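Local structure of endoglycosidase (Bacteroides thetaiotaomicron, 6Q64) at residues 151-156 / 167-172; 131-134 / 140-143; 100-105 / 184-189; 199-204 / 208-213; 223-228 / 247-252. The protein is a family 18 glycoside hydrolase that probably cleaves internal O-glycosidic bonds in complex N-glycans. The protein carries 1 engineered substitution. All coordinates share one frame; numbering follows the deposited sequence.

Contact 1: residues 151-156 / 167-172; sequences QYWVEE and KAYANA
Tyr169, whose ring stands against the indole of Trp153, has its hydroxyl gripped twice: it makes a hydrogen bond with the backbone O of Asp140 and a weak one with NE1 of Trp133. Fixed at that end, the phenol turns one edge to the face of Trp153. The two ring planes lie 75° apart, and the tyrosine ring centre sits 5.3 Å from the centre of the six-membered ring of Trp153. Tyr169 CD1 comes 3.8 Å from Trp153 CZ2, and Tyr169 CB makes a CH-pi contact over the same face. CG anti to the backbone N (chi1 175°) sets the phenol beside the six-membered ring. The backbone packs too, Tyr169 CA lying 3.5 Å from Trp153 CZ3. Ala172 CB meets the indole at its edge, 4.1 Å from CH2. The opposite face carries Tyr152 CD2, so the indole is clasped between two tyrosines, one from each helix. An alanine in place of Trp153 would probably open a gap between the helices and leave the Tyr169 edge without a face to rest on. The axes of 151-155 and 167-172 approach to 10.0 Å at 120°, a separation bridged by this one large side chain. Behind it, Ala170 packs on Phe216 and Thr219, which places helix 162-179 between the short helix 149-155 and helix 211-224, with Leu138 and Thr143 of a loop alongside.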
# COMPACT_ATOMS: atom_id res chain seq x y z
N GLN A 151 24.63 3.10 17.33
CA GLN A 151 25.43 2.13 18.12
C GLN A 151 24.95 0.73 17.79
O GLN A 151 25.76 -0.11 17.33
CB GLN A 151 25.36 2.41 19.62
CG GLN A 151 26.05 3.71 20.01
CD GLN A 151 26.67 3.66 21.38
OE1 GLN A 151 25.99 3.45 22.39
NE2 GLN A 151 27.97 3.89 21.44
N TYR A 152 23.65 0.50 17.98
CA TYR A 152 23.06 -0.86 17.87
C TYR A 152 23.32 -1.41 16.47
O TYR A 152 23.65 -2.61 16.32
CB TYR A 152 21.55 -0.87 18.16
CG TYR A 152 21.00 -2.27 18.04
CD1 TYR A 152 21.61 -3.31 18.74
CD2 TYR A 152 19.96 -2.58 17.18
CE1 TYR A 152 21.17 -4.61 18.61
CE2 TYR A 152 19.51 -3.88 17.04
CZ TYR A 152 20.12 -4.90 17.77
OH TYR A 152 19.71 -6.19 17.68
N TRP A 153 23.18 -0.56 15.46
CA TRP A 153 23.03 -1.02 14.06
C TRP A 153 24.40 -1.07 13.36
O TRP A 153 24.65 -2.07 12.66
CB TRP A 153 21.99 -0.15 13.36
CG TRP A 153 20.59 -0.52 13.76
CD1 TRP A 153 19.71 0.23 14.50
CD2 TRP A 153 19.92 -1.76 13.48
NE1 TRP A 153 18.53 -0.46 14.67
CE2 TRP A 153 18.64 -1.69 14.06
CE3 TRP A 153 20.28 -2.93 12.79
CZ2 TRP A 153 17.73 -2.74 13.97
CZ3 TRP A 153 19.38 -3.97 12.71
CH2 TRP A 153 18.12 -3.87 13.30
N VAL A 154 25.26 -0.07 13.60
CA VAL A 154 26.49 0.19 12.79
C VAL A 154 27.67 -0.64 13.34
O VAL A 154 28.08 -1.57 12.62
CB VAL A 154 26.82 1.69 12.68
CG1 VAL A 154 28.11 1.95 11.92
CG2 VAL A 154 25.67 2.48 12.05
N GLU A 155 28.22 -0.31 14.52
CA GLU A 155 29.35 -1.09 15.12
C GLU A 155 28.82 -2.42 15.66
O GLU A 155 29.46 -3.47 15.39
CB GLU A 155 30.16 -0.36 16.21
CG GLU A 155 29.39 0.61 17.09
CD GLU A 155 29.59 2.08 16.74
OE1 GLU A 155 30.72 2.44 16.31
OE2 GLU A 155 28.62 2.86 16.91
N GLU A 156 27.69 -2.37 16.38
CA GLU A 156 27.16 -3.52 17.16
C GLU A 156 26.56 -4.59 16.23
O GLU A 156 26.46 -5.75 16.68
CB GLU A 156 26.17 -3.05 18.23
CG GLU A 156 26.84 -2.31 19.39
CD GLU A 156 26.01 -2.10 20.64
OE1 GLU A 156 24.86 -2.65 20.70
OE2 GLU A 156 26.51 -1.40 21.56
N LYS A 167 22.33 -3.35 5.45
CA LYS A 167 22.11 -4.76 5.04
C LYS A 167 21.44 -5.55 6.18
O LYS A 167 20.54 -6.39 5.90
CB LYS A 167 23.43 -5.41 4.60
CG LYS A 167 23.66 -5.49 3.09
CD LYS A 167 25.13 -5.50 2.70
CE LYS A 167 25.45 -6.34 1.48
NZ LYS A 167 26.77 -7.00 1.66
N ALA A 168 21.87 -5.29 7.42
CA ALA A 168 21.36 -5.94 8.65
C ALA A 168 19.94 -5.44 8.98
O ALA A 168 19.05 -6.30 9.12
CB ALA A 168 22.32 -5.69 9.78
N TYR A 169 19.73 -4.12 9.08
CA TYR A 169 18.44 -3.44 9.40
C TYR A 169 17.32 -3.89 8.46
O TYR A 169 16.18 -4.02 8.87
CB TYR A 169 18.54 -1.93 9.24
CG TYR A 169 17.22 -1.21 9.44
CD1 TYR A 169 16.49 -1.38 10.60
CD2 TYR A 169 16.72 -0.33 8.50
CE1 TYR A 169 15.29 -0.74 10.81
CE2 TYR A 169 15.53 0.35 8.70
CZ TYR A 169 14.80 0.13 9.86
OH TYR A 169 13.61 0.77 10.11
N ALA A 170 17.66 -4.05 7.19
CA ALA A 170 16.74 -4.55 6.15
C ALA A 170 16.45 -6.04 6.38
O ALA A 170 15.30 -6.45 6.20
CB ALA A 170 17.34 -4.33 4.79
N ASN A 171 17.47 -6.82 6.71
CA ASN A 171 17.30 -8.28 6.84
C ASN A 171 16.35 -8.56 8.01
O ASN A 171 15.71 -9.64 8.01
CB ASN A 171 18.64 -9.01 6.98
CG ASN A 171 19.21 -9.43 5.64
OD1 ASN A 171 18.50 -9.93 4.77
ND2 ASN A 171 20.50 -9.20 5.46
N ALA A 172 16.31 -7.62 8.97
CA ALA A 172 15.51 -7.70 10.23
C ALA A 172 14.07 -7.38 9.88
O ALA A 172 13.16 -8.03 10.40
CB ALA A 172 16.03 -6.74 11.27

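Contact 2: residues 131-134 / 140-143; sequences LCWI and DQLT
Trp133 offers one face of its indole to the aliphatic part of Gln141. CG of Gln141 sits 3.9 Å from the centre of the five-membered ring and only 10° off its normal, a clear CH-pi contact, and Gln141 CB lies over the middle of the bicycle, 4.0 Å from Trp133 CE2. Further along the ring, Leu142 CD2 touches CH2 of Trp133 at 4.2 Å, the two side chains crossing at about a right angle. Trp133 NE1 is 3.5 Å from the backbone O of Asp140. The indole reaches the loop because its CG lies between the backbone N and the carbonyl carbon (chi1 71°), while the Gln141 chain bends at chi2 (-74°), so that the amide leaves the ring face.

A second shell holds these groups. Arg107 NE donates to Gln141 OE1, Phe185 meets Trp133 edge-to-face, and Asp137 N gives a weak bond to Asp140 OD2. Leu142 rests on Ala172 and Ile173 of helix 162-179, and Trp133 touches Ile173 too. The indole therefore fills the layer between strand 128-135 and the outer helices of the TIM barrel, while the loop following that strand folds back over it. Dispersion and CH-pi packing carry the join, and the polar end of the glutamine is satisfied by Arg107 rather than by Trp133.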
# COMPACT_ATOMS: atom_id res chain seq x y z
N LEU A 131 3.61 -4.71 6.07
CA LEU A 131 4.16 -3.83 7.12
C LEU A 131 4.45 -2.48 6.49
O LEU A 131 4.63 -2.43 5.30
CB LEU A 131 5.41 -4.46 7.74
CG LEU A 131 5.10 -5.39 8.90
CD1 LEU A 131 6.33 -5.56 9.79
CD2 LEU A 131 3.92 -4.88 9.73
N CYS A 132 4.51 -1.44 7.31
CA CYS A 132 4.54 -0.03 6.87
C CYS A 132 4.95 0.86 8.03
O CYS A 132 4.49 0.62 9.13
CB CYS A 132 3.17 0.45 6.46
SG CYS A 132 3.23 2.19 5.97
N TRP A 133 5.76 1.87 7.75
CA TRP A 133 6.28 2.87 8.73
C TRP A 133 7.34 3.71 8.03
O TRP A 133 7.92 3.22 7.05
CB TRP A 133 6.83 2.21 10.00
CG TRP A 133 8.11 1.45 9.89
CD1 TRP A 133 9.35 1.97 9.65
CD2 TRP A 133 8.32 0.04 10.15
NE1 TRP A 133 10.30 0.99 9.71
CE2 TRP A 133 9.70 -0.21 10.01
CE3 TRP A 133 7.49 -1.04 10.45
CZ2 TRP A 133 10.26 -1.48 10.16
CZ3 TRP A 133 8.03 -2.30 10.62
CH2 TRP A 133 9.41 -2.52 10.48
N ILE A 134 7.54 4.93 8.53
CA ILE A 134 8.39 5.98 7.92
C ILE A 134 9.84 5.51 7.97
O ILE A 134 10.27 5.00 9.01
CB ILE A 134 8.24 7.35 8.62
CG1 ILE A 134 6.95 8.06 8.19
CG2 ILE A 134 9.47 8.22 8.37
CD1 ILE A 134 6.57 9.22 9.09
N ASP A 140 15.15 2.30 12.89
CA ASP A 140 13.81 2.92 13.00
C ASP A 140 12.79 1.82 13.26
O ASP A 140 12.58 1.01 12.34
CB ASP A 140 13.47 3.77 11.76
CG ASP A 140 13.60 5.28 11.97
OD1 ASP A 140 14.26 5.71 12.94
OD2 ASP A 140 13.06 6.03 11.15
N GLN A 141 12.25 1.76 14.48
CA GLN A 141 11.12 0.87 14.87
C GLN A 141 11.59 -0.57 15.04
O GLN A 141 10.73 -1.41 15.29
CB GLN A 141 9.99 0.85 13.83
CG GLN A 141 9.39 2.22 13.50
CD GLN A 141 8.51 2.72 14.62
OE1 GLN A 141 7.34 2.36 14.72
NE2 GLN A 141 9.08 3.55 15.49
N LEU A 142 12.87 -0.88 14.85
CA LEU A 142 13.40 -2.24 15.17
C LEU A 142 14.54 -2.09 16.17
O LEU A 142 15.24 -3.09 16.43
CB LEU A 142 13.87 -2.95 13.90
CG LEU A 142 12.80 -3.40 12.90
CD1 LEU A 142 13.44 -4.21 11.78
CD2 LEU A 142 11.69 -4.21 13.57
N THR A 143 14.69 -0.89 16.72
CA THR A 143 15.80 -0.59 17.65
C THR A 143 15.23 -0.85 19.04
O THR A 143 14.26 -0.21 19.44
CB THR A 143 16.51 0.73 17.26
OG1 THR A 143 17.27 1.20 18.38
CG2 THR A 143 15.61 1.83 16.73

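Contact 3: residues 100-105 / 184-189; sequences FVSLWG and GFDIDY
Ser102 and Asp186 supply the one hydrogen bond between 100-105 and 184-189. Ser102 OG donates to Asp186 OD2 at 2.9 Å and uses the anti lone pair, the one turned from the other carboxylate oxygen. Asp186 has CG anti to its own N (chi1 179°), which carries the carboxylate across to the serine, and its CB passes 3.5 Å from Ser102 OG.

No backbone bond joins the two segments, because strand 128-135 runs between them in the sheet: Val101 pairs with Leu130 on one of its sides and Leu131 with Gly184 on the other. The contact is thus made by side chains inside the TIM barrel, where Trp76 touches both Ser102 and Asp186.

The aromatic contribution is looser. The edge of Trp104 comes toward Asp188, with CZ3 4.4 Å from OD2. That indole also makes edge-to-face pairs with Tyr333 and His334.

Sequence and position fit the DxxDxDxE signature of glycoside hydrolase family 18: Asp186 and Asp188 are probably its second and third aspartates, and the residue right after Tyr189, where the family has its glutamate, is an engineered glutamine. An alanine at Asp186 is likely to leave the buried Ser102 hydroxyl without this acceptor and free to turn. Asp234 brings its carboxylate close to both aspartates. By holding OD2, the serine probably helps to set the rotation of Asp186, itself a probable active-site aspartate, with OD1 directed at Asp234.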
# COMPACT_ATOMS: atom_id res chain seq x y z
N PHE A 100 -4.64 -5.25 -1.97
CA PHE A 100 -3.65 -5.31 -0.87
C PHE A 100 -3.78 -4.09 0.04
O PHE A 100 -4.46 -3.12 -0.30
CB PHE A 100 -2.22 -5.44 -1.42
CG PHE A 100 -1.61 -4.18 -1.98
CD1 PHE A 100 -1.98 -3.70 -3.23
CD2 PHE A 100 -0.66 -3.47 -1.26
CE1 PHE A 100 -1.41 -2.54 -3.74
CE2 PHE A 100 -0.10 -2.31 -1.77
CZ PHE A 100 -0.46 -1.85 -3.01
N VAL A 101 -3.06 -4.10 1.15
CA VAL A 101 -3.28 -3.09 2.20
C VAL A 101 -1.97 -2.91 2.95
O VAL A 101 -1.15 -3.86 3.03
CB VAL A 101 -4.45 -3.61 3.06
CG1 VAL A 101 -4.19 -3.60 4.55
CG2 VAL A 101 -5.77 -2.92 2.73
N SER A 102 -1.78 -1.70 3.45
CA SER A 102 -0.68 -1.36 4.38
C SER A 102 -1.26 -1.16 5.77
O SER A 102 -2.24 -0.40 5.89
CB SER A 102 0.06 -0.15 3.89
OG SER A 102 0.98 -0.53 2.88
N LEU A 103 -0.64 -1.80 6.76
CA LEU A 103 -1.11 -1.81 8.17
C LEU A 103 -0.52 -0.60 8.90
O LEU A 103 0.59 -0.70 9.45
CB LEU A 103 -0.68 -3.13 8.80
CG LEU A 103 -1.16 -4.36 8.04
CD1 LEU A 103 -0.44 -5.62 8.51
CD2 LEU A 103 -2.65 -4.52 8.16
N TRP A 104 -1.30 0.49 8.92
CA TRP A 104 -1.05 1.69 9.75
C TRP A 104 -1.07 1.29 11.24
O TRP A 104 -2.17 0.97 11.76
CB TRP A 104 -2.05 2.83 9.46
CG TRP A 104 -1.63 4.12 10.09
CD1 TRP A 104 -2.05 4.63 11.28
CD2 TRP A 104 -0.62 5.01 9.59
NE1 TRP A 104 -1.40 5.81 11.55
CE2 TRP A 104 -0.51 6.07 10.53
CE3 TRP A 104 0.19 5.04 8.44
CZ2 TRP A 104 0.38 7.14 10.34
CZ3 TRP A 104 1.06 6.10 8.26
CH2 TRP A 104 1.15 7.13 9.19
N GLY A 105 0.12 1.27 11.85
CA GLY A 105 0.29 1.22 13.31
C GLY A 105 0.83 -0.12 13.78
O GLY A 105 1.65 -0.12 14.74
N GLY A 184 4.69 -8.33 2.57
CA GLY A 184 5.89 -7.54 2.23
C GLY A 184 5.98 -6.24 3.01
O GLY A 184 5.60 -6.21 4.18
N PHE A 185 6.52 -5.20 2.38
CA PHE A 185 6.85 -3.94 3.09
C PHE A 185 6.49 -2.74 2.22
O PHE A 185 6.47 -2.84 0.96
CB PHE A 185 8.32 -3.93 3.51
CG PHE A 185 8.63 -2.83 4.48
CD1 PHE A 185 8.31 -2.96 5.82
CD2 PHE A 185 9.19 -1.64 4.05
CE1 PHE A 185 8.57 -1.93 6.71
CE2 PHE A 185 9.45 -0.61 4.94
CZ PHE A 185 9.14 -0.75 6.28
N ASP A 186 6.22 -1.65 2.93
CA ASP A 186 5.82 -0.34 2.39
C ASP A 186 6.75 0.69 3.01
O ASP A 186 6.52 1.05 4.17
CB ASP A 186 4.38 0.05 2.74
CG ASP A 186 3.92 1.41 2.24
OD1 ASP A 186 4.73 2.35 2.17
OD2 ASP A 186 2.75 1.54 1.94
N ILE A 187 7.71 1.18 2.23
CA ILE A 187 8.61 2.27 2.66
C ILE A 187 7.83 3.58 2.58
O ILE A 187 7.52 3.98 1.47
CB ILE A 187 9.87 2.27 1.78
CG1 ILE A 187 10.62 0.94 1.89
CG2 ILE A 187 10.74 3.45 2.15
CD1 ILE A 187 11.53 0.64 0.73
N ASP A 188 7.46 4.16 3.72
CA ASP A 188 6.95 5.56 3.79
C ASP A 188 8.18 6.46 3.71
O ASP A 188 8.84 6.65 4.78
CB ASP A 188 6.07 5.82 5.02
CG ASP A 188 5.34 7.17 5.01
OD1 ASP A 188 5.56 7.96 4.07
OD2 ASP A 188 4.54 7.42 5.95
N TYR A 189 8.49 6.97 2.51
CA TYR A 189 9.71 7.78 2.20
C TYR A 189 9.33 9.25 2.04
O TYR A 189 8.69 9.57 1.02
CB TYR A 189 10.42 7.23 0.96
CG TYR A 189 11.90 7.53 0.90
CD1 TYR A 189 12.79 6.95 1.79
CD2 TYR A 189 12.43 8.39 -0.07
CE1 TYR A 189 14.15 7.21 1.73
CE2 TYR A 189 13.79 8.65 -0.15
CZ TYR A 189 14.65 8.06 0.76
OH TYR A 189 15.99 8.30 0.70

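Contact 4: residues 199-204 / 208-213; sequences LANYQT and SGNNKM
The chain doubles back into the start of helix 211-224, with Asn210 N donating to Thr204 O at 3.0 Å in the carbonyl plane, 164° at the hydrogen. This is an asparagine N-cap: Asn210 OD1 accepts from Met213 N (3.2 Å) and weakly from Lys212 N, although OD1 is crowded in the model and its place is less sure. Thr204 O also takes a CA-H...O contact from Gly209, whose CA is 3.5 Å away. A side chain on that glycine would run into the same oxygen.

The Asn210 side chain leaves the backbone opposite its N (chi1 -166°), which carries the amide inward over the preceding loop. ND2 points at Leu199 O, 3.0 Å off, a straight bond whose acceptor position is doubtful because the methyl of Met213, a selenomethionine, is built too close to it. Gln203 crosses Asn210 at about a right angle and lays CG 3.8 Å from Asn210 CB. Tyr189, at the end of its strand, touches Ala200, Asn210 and Met213, tying the loop to the barrel. Asn201 closes an Asx turn: its OD1 accepts from Gln203 N at 3.2 Å, the donor standing 60° out of the carbonyl plane.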
# COMPACT_ATOMS: atom_id res chain seq x y z
N LEU A 199 19.37 7.76 6.48
CA LEU A 199 19.02 6.97 5.26
C LEU A 199 18.32 7.91 4.27
O LEU A 199 18.69 7.92 3.10
CB LEU A 199 18.08 5.81 5.62
CG LEU A 199 18.70 4.58 6.27
CD1 LEU A 199 17.59 3.61 6.65
CD2 LEU A 199 19.70 3.88 5.37
N ALA A 200 17.28 8.59 4.71
CA ALA A 200 16.41 9.39 3.82
C ALA A 200 17.08 10.74 3.62
O ALA A 200 17.50 11.34 4.65
CB ALA A 200 15.01 9.52 4.39
N ASN A 201 17.19 11.14 2.34
CA ASN A 201 17.72 12.45 1.87
C ASN A 201 17.06 12.79 0.52
O ASN A 201 16.33 11.90 -0.05
CB ASN A 201 19.24 12.43 1.68
CG ASN A 201 19.66 11.43 0.63
OD1 ASN A 201 18.85 10.98 -0.20
ND2 ASN A 201 20.91 11.03 0.65
N TYR A 202 17.40 13.97 0.01
CA TYR A 202 16.77 14.65 -1.15
C TYR A 202 16.99 13.88 -2.45
O TYR A 202 16.20 14.15 -3.37
CB TYR A 202 17.31 16.07 -1.31
CG TYR A 202 18.81 16.19 -1.53
CD1 TYR A 202 19.68 16.34 -0.46
CD2 TYR A 202 19.35 16.18 -2.82
CE1 TYR A 202 21.05 16.45 -0.67
CE2 TYR A 202 20.71 16.29 -3.03
CZ TYR A 202 21.57 16.42 -1.96
OH TYR A 202 22.91 16.53 -2.18
N GLN A 203 17.97 12.97 -2.52
CA GLN A 203 18.61 12.57 -3.81
C GLN A 203 18.03 11.27 -4.38
O GLN A 203 17.41 10.48 -3.64
CB GLN A 203 20.14 12.59 -3.70
CG GLN A 203 20.84 11.45 -2.96
CD GLN A 203 22.24 11.88 -2.56
OE1 GLN A 203 22.65 12.99 -2.85
NE2 GLN A 203 22.98 11.03 -1.85
N THR A 204 18.19 11.12 -5.70
CA THR A 204 17.89 9.88 -6.45
C THR A 204 18.52 8.71 -5.73
O THR A 204 19.68 8.82 -5.34
CB THR A 204 18.41 9.91 -7.89
OG1 THR A 204 17.83 11.09 -8.43
CG2 THR A 204 17.99 8.77 -8.79
N SER A 208 24.83 5.80 -7.70
CA SER A 208 25.40 7.09 -8.16
C SER A 208 24.85 8.24 -7.28
O SER A 208 25.47 9.31 -7.24
CB SER A 208 25.15 7.21 -9.68
OG SER A 208 24.96 8.54 -10.13
N GLY A 209 23.77 8.00 -6.53
CA GLY A 209 23.17 9.00 -5.62
C GLY A 209 23.17 8.55 -4.16
O GLY A 209 24.19 8.58 -3.54
N ASN A 210 22.02 8.14 -3.64
CA ASN A 210 21.86 7.62 -2.26
C ASN A 210 22.17 6.13 -2.26
O ASN A 210 21.22 5.35 -2.35
CB ASN A 210 20.43 7.87 -1.78
CG ASN A 210 20.25 7.70 -0.29
OD1 ASN A 210 21.08 7.09 0.40
ND2 ASN A 210 19.14 8.23 0.20
N ASN A 211 23.43 5.73 -2.20
CA ASN A 211 23.79 4.30 -2.36
C ASN A 211 23.30 3.53 -1.15
O ASN A 211 23.31 2.27 -1.24
CB ASN A 211 25.30 4.06 -2.49
CG ASN A 211 25.66 2.63 -2.82
OD1 ASN A 211 25.02 2.00 -3.71
ND2 ASN A 211 26.73 2.11 -2.17
N LYS A 212 22.96 4.21 -0.04
CA LYS A 212 22.63 3.52 1.24
C LYS A 212 21.18 3.07 1.11
O LYS A 212 20.88 1.87 1.21
CB LYS A 212 22.97 4.33 2.51
CG LYS A 212 22.54 5.79 2.53
CD LYS A 212 23.30 6.68 3.50
CE LYS A 212 22.99 8.13 3.18
NZ LYS A 212 23.20 8.98 4.37
N MSE A 213 20.33 4.02 0.71
CA MSE A 213 18.97 3.68 0.33
C MSE A 213 18.94 2.66 -0.82
O MSE A 213 17.96 1.97 -0.99
CB MSE A 213 18.17 4.95 0.03
CG MSE A 213 16.68 4.81 0.35
SE MSE A 213 16.23 4.16 2.17
CE MSE A 213 16.93 5.86 2.75

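Contact 5: residues 223-228 / 247-252; sequences RLRPAG and LVDHYI
The guanidinium of Arg225 and the carboxylate of Asp249 meet with their planes 45° apart. Asp249 OD2 lies at the guanidinium edge, in plane, 4.0 Å from NH2. OD1 approaches obliquely and is the atom that binds: NH2 to OD1 is 2.9 Å, a salt bridge whose hydrogen bond is weak because it is bent (127° at the hydrogen). Leu247 O comes in obliquely as well, 3.3 Å from NH2, at too poor an angle to bond.

The other branch of the guanidinium deals with the backbone and a leucine. NH1 donates to the O of Lys246 and passes Leu247 CD2 at 4.1 Å, where the two side chains cross at about a right angle. Arg225 gets there by running CG anti to its N and then folding at chi3 (-84°), which swings the flat end over the start of 247-252. Both carboxylate oxygens of Asp249 are engaged: OD2 takes the N-H of Leu231 while OD1 faces the arginine. That second bond probably fixes the carboxylate in rotation.

Arg225 opens a type I turn closed by Gly228 N to Arg225 O, 3.0 Å. The turn links the end of helix 211-224 to strand 230-235, and Asp249 pairs through its backbone with Leu231 of that strand just ahead of strand 251-254. The salt bridge therefore lies where barrel strands begin, at the end remote from their C-terminal, catalytic side, and joins the helix-to-strand turn to the next strand's approach.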
# COMPACT_ATOMS: atom_id res chain seq x y z
N ARG A 223 15.47 -10.61 -1.05
CA ARG A 223 14.89 -11.56 -0.07
C ARG A 223 13.42 -11.80 -0.40
O ARG A 223 13.05 -12.97 -0.64
CB ARG A 223 15.09 -11.08 1.36
CG ARG A 223 15.28 -12.27 2.29
CD ARG A 223 15.89 -11.92 3.62
NE ARG A 223 15.19 -12.66 4.65
CZ ARG A 223 15.43 -12.54 5.95
NH1 ARG A 223 14.73 -13.25 6.82
NH2 ARG A 223 16.38 -11.72 6.37
N LEU A 224 12.61 -10.76 -0.46
CA LEU A 224 11.16 -10.99 -0.46
C LEU A 224 10.61 -11.01 -1.90
O LEU A 224 9.46 -11.46 -2.09
CB LEU A 224 10.49 -10.01 0.52
CG LEU A 224 10.76 -8.53 0.32
CD1 LEU A 224 10.30 -8.17 -1.05
CD2 LEU A 224 10.05 -7.68 1.37
N ARG A 225 11.42 -10.72 -2.92
CA ARG A 225 10.90 -10.91 -4.30
C ARG A 225 10.82 -12.40 -4.66
O ARG A 225 9.80 -12.88 -5.15
CB ARG A 225 11.67 -10.15 -5.38
CG ARG A 225 10.95 -10.23 -6.72
CD ARG A 225 11.33 -9.16 -7.70
NE ARG A 225 10.57 -7.94 -7.50
CZ ARG A 225 10.76 -6.85 -8.21
NH1 ARG A 225 11.70 -6.82 -9.12
NH2 ARG A 225 10.05 -5.76 -7.99
N PRO A 226 11.89 -13.20 -4.50
CA PRO A 226 11.78 -14.62 -4.83
C PRO A 226 10.75 -15.33 -3.92
O PRO A 226 10.42 -16.45 -4.21
CB PRO A 226 13.21 -15.18 -4.70
CG PRO A 226 13.99 -14.12 -3.90
CD PRO A 226 13.23 -12.81 -4.04
N ALA A 227 10.26 -14.69 -2.86
CA ALA A 227 9.27 -15.30 -1.94
C ALA A 227 7.84 -14.99 -2.40
O ALA A 227 6.91 -15.34 -1.68
CB ALA A 227 9.53 -14.84 -0.51
N GLY A 228 7.66 -14.34 -3.55
CA GLY A 228 6.35 -13.87 -4.04
C GLY A 228 5.86 -12.64 -3.30
O GLY A 228 4.75 -12.19 -3.61
N LEU A 247 12.77 -2.57 -8.85
CA LEU A 247 12.83 -3.43 -7.65
C LEU A 247 11.63 -3.14 -6.72
O LEU A 247 11.49 -3.87 -5.69
CB LEU A 247 14.14 -3.16 -6.92
CG LEU A 247 15.41 -3.69 -7.58
CD1 LEU A 247 16.56 -3.51 -6.61
CD2 LEU A 247 15.28 -5.15 -8.01
N VAL A 248 10.81 -2.16 -7.09
CA VAL A 248 9.65 -1.67 -6.31
C VAL A 248 8.35 -1.85 -7.11
O VAL A 248 8.23 -1.31 -8.21
CB VAL A 248 9.89 -0.21 -5.95
CG1 VAL A 248 8.65 0.43 -5.39
CG2 VAL A 248 11.04 -0.12 -4.98
N ASP A 249 7.37 -2.53 -6.51
CA ASP A 249 6.21 -3.07 -7.24
C ASP A 249 5.19 -1.95 -7.45
O ASP A 249 4.43 -2.05 -8.46
CB ASP A 249 5.70 -4.31 -6.51
CG ASP A 249 6.73 -5.42 -6.45
OD1 ASP A 249 7.17 -5.86 -7.53
OD2 ASP A 249 7.10 -5.83 -5.32
N HIS A 250 5.12 -0.94 -6.58
CA HIS A 250 4.17 0.20 -6.77
C HIS A 250 4.75 1.49 -6.21
O HIS A 250 5.47 1.46 -5.19
CB HIS A 250 2.82 0.02 -6.06
CG HIS A 250 1.94 -0.98 -6.71
ND1 HIS A 250 1.92 -2.29 -6.30
CD2 HIS A 250 1.11 -0.90 -7.76
CE1 HIS A 250 1.09 -2.98 -7.07
NE2 HIS A 250 0.60 -2.15 -7.99
N TYR A 251 4.39 2.59 -6.87
CA TYR A 251 4.75 3.97 -6.49
C TYR A 251 3.47 4.57 -5.91
O TYR A 251 2.49 4.71 -6.66
CB TYR A 251 5.28 4.72 -7.72
CG TYR A 251 6.16 3.91 -8.64
CD1 TYR A 251 7.20 3.15 -8.15
CD2 TYR A 251 5.97 3.89 -10.00
CE1 TYR A 251 7.99 2.36 -8.97
CE2 TYR A 251 6.76 3.11 -10.84
CZ TYR A 251 7.78 2.36 -10.33
OH TYR A 251 8.59 1.60 -11.13
N ILE A 252 3.45 4.85 -4.61
CA ILE A 252 2.17 5.22 -3.93
C ILE A 252 2.28 6.66 -3.49
O ILE A 252 3.21 6.99 -2.70
CB ILE A 252 1.86 4.30 -2.73
CG1 ILE A 252 2.00 2.82 -3.10
CG2 ILE A 252 0.49 4.62 -2.18
CD1 ILE A 252 1.55 1.88 -2.01

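Contact 3 is the deepest, buried inside the barrel, with one serine-aspartate bond between strands that are not neighbours. Contact 2, a surface contact of strand and loop, starts from the strand between them but faces outward, and is mostly CH-pi and apolar; it touches contact 1, which pairs two outer helices, through the Tyr169 hydroxyl. Contacts 1, 4 and 5 are partly buried. Contacts 4 and 5 share helix 211-224, the first capping its start with an asparagine amide, the second placing a salt bridge past its end. Contact 5 rejoins the core through Phe100 and His250, and contact 4 through Tyr189. Aromatic packing dominates contacts 1 and 2, while amide and ionic bonding marks the helix ends.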